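Local atomic coordinates of titin (Homo sapiens, PDB entry 5JDD), a protein that serves as a giant structural protein of muscle, represented here by three I-band immunoglobulin domains in tandem, and probably has protein kinase activity elsewhere in its chain. Residues L230-N235 against Y247-G252. Residues are numbered along the deposited sequence; the frame is centred on the assembly and turned at random.
Sequences LTHSLN and YTFVAG
His-232 packs on Phe-249 and Leu-234 on Tyr-247 across the core of an immunoglobulin I-set beta sandwich, the third in this tandem. The contact is side chain against side chain: the two strands belong to opposite sheets, and even their nearest CA atoms, those of His-232 and Phe-249, lie 8.8 Å apart. Phe-249 touches through CE1 and CZ, ring atoms far from its backbone. Its CE1 sits 3.8 Å from CB of His-232, while its CZ reaches CD2 of the imidazole at 3.9 Å. The two ring planes are inclined by only 24°, yet they are slid so far past each other, with centroids 5.6 Å apart, that little overlap remains. Phe-249 has CG anti to the backbone N (chi1 171°), which carries the phenyl in between the sheets toward His-232. A hydrogen bond between ND1 of His-232 and Thr-227 OG1 satisfies that buried nitrogen and helps to set the rotation of the imidazole.

In the second pair a single methyl does the work: Leu-234 CD2 lies 3.7 Å from Tyr-247 CD2, the side chains crossing at about a right angle. The tyrosine hydroxyl turns to the backbone O of Asp-243, the tyrosine-corner arrangement familiar from immunoglobulin folds, while CD2 and CE2 of the ring take the leucine methyl.

Around these four residues, strand 195-201 contributes Phe-197 beside Tyr-247 and Val-199 beside both His-232 and Phe-249, while Trp-210 of strand 209-212 meets Phe-249 edge-to-face and also touches Leu-234.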
# COMPACT_ATOMS: atom_id res chain seq x y z
N LEU A 230 27.08 -3.52 13.76
CA LEU A 230 26.90 -2.12 13.42
C LEU A 230 28.21 -1.46 12.99
O LEU A 230 28.28 -0.24 12.86
CB LEU A 230 26.32 -1.37 14.61
CG LEU A 230 24.99 -1.91 15.11
CD1 LEU A 230 24.61 -1.26 16.43
CD2 LEU A 230 23.94 -1.64 14.07
N THR A 231 29.25 -2.27 12.77
CA THR A 231 30.55 -1.73 12.39
C THR A 231 30.87 -2.05 10.93
O THR A 231 30.66 -3.16 10.45
CB THR A 231 31.66 -2.27 13.32
OG1 THR A 231 31.37 -1.89 14.67
CG2 THR A 231 33.02 -1.72 12.92
N HIS A 232 31.38 -1.04 10.22
CA HIS A 232 31.76 -1.18 8.83
C HIS A 232 33.24 -0.89 8.72
O HIS A 232 33.73 0.08 9.31
CB HIS A 232 30.95 -0.21 7.96
CG HIS A 232 29.47 -0.39 8.11
ND1 HIS A 232 28.77 -1.33 7.40
CD2 HIS A 232 28.57 0.21 8.93
CE1 HIS A 232 27.49 -1.28 7.75
NE2 HIS A 232 27.35 -0.36 8.68
N SER A 233 33.95 -1.74 8.00
CA SER A 233 35.41 -1.63 7.91
C SER A 233 35.90 -1.50 6.48
O SER A 233 35.26 -1.99 5.54
CB SER A 233 36.08 -2.83 8.58
OG SER A 233 35.71 -4.04 7.94
N LEU A 234 37.04 -0.84 6.32
CA LEU A 234 37.73 -0.77 5.04
C LEU A 234 39.14 -1.26 5.30
O LEU A 234 39.91 -0.63 6.03
CB LEU A 234 37.74 0.67 4.50
CG LEU A 234 38.71 0.96 3.35
CD1 LEU A 234 38.37 0.14 2.13
CD2 LEU A 234 38.72 2.44 3.02
N ASN A 235 39.46 -2.42 4.73
CA ASN A 235 40.73 -3.06 4.98
C ASN A 235 41.58 -2.93 3.73
O ASN A 235 41.19 -3.41 2.66
CB ASN A 235 40.51 -4.53 5.32
CG ASN A 235 41.81 -5.27 5.60
OD1 ASN A 235 42.32 -6.00 4.75
ND2 ASN A 235 42.35 -5.08 6.80
N TYR A 247 40.18 9.32 3.63
CA TYR A 247 39.13 8.35 3.41
C TYR A 247 37.85 8.78 4.09
O TYR A 247 37.88 9.29 5.22
CB TYR A 247 39.58 6.97 3.91
CG TYR A 247 40.69 6.42 3.05
CD1 TYR A 247 42.02 6.77 3.27
CD2 TYR A 247 40.40 5.58 1.99
CE1 TYR A 247 43.04 6.28 2.44
CE2 TYR A 247 41.41 5.06 1.18
CZ TYR A 247 42.72 5.43 1.41
OH TYR A 247 43.72 4.94 0.59
N THR A 248 36.72 8.59 3.40
CA THR A 248 35.43 9.02 3.92
C THR A 248 34.44 7.87 3.87
O THR A 248 34.27 7.21 2.85
CB THR A 248 34.85 10.19 3.10
OG1 THR A 248 35.78 11.28 3.10
CG2 THR A 248 33.53 10.66 3.70
N PHE A 249 33.79 7.62 5.00
CA PHE A 249 32.66 6.71 5.05
C PHE A 249 31.41 7.55 4.88
O PHE A 249 31.26 8.59 5.55
CB PHE A 249 32.65 5.98 6.40
CG PHE A 249 31.40 5.17 6.63
CD1 PHE A 249 31.30 3.88 6.15
CD2 PHE A 249 30.36 5.70 7.37
CE1 PHE A 249 30.15 3.12 6.38
CE2 PHE A 249 29.20 4.96 7.60
CZ PHE A 249 29.10 3.67 7.11
N VAL A 250 30.52 7.11 4.00
CA VAL A 250 29.27 7.81 3.74
C VAL A 250 28.08 6.88 3.89
O VAL A 250 28.03 5.83 3.27
CB VAL A 250 29.22 8.36 2.30
CG1 VAL A 250 27.89 9.08 2.04
CG2 VAL A 250 30.40 9.29 2.04
N ALA A 251 27.10 7.27 4.71
CA ALA A 251 25.86 6.50 4.82
C ALA A 251 24.71 7.46 5.01
O ALA A 251 24.66 8.16 6.02
CB ALA A 251 25.93 5.54 5.98
N GLY A 252 23.81 7.49 4.04
CA GLY A 252 22.74 8.47 4.04
C GLY A 252 23.33 9.87 4.05
O GLY A 252 24.20 10.18 3.22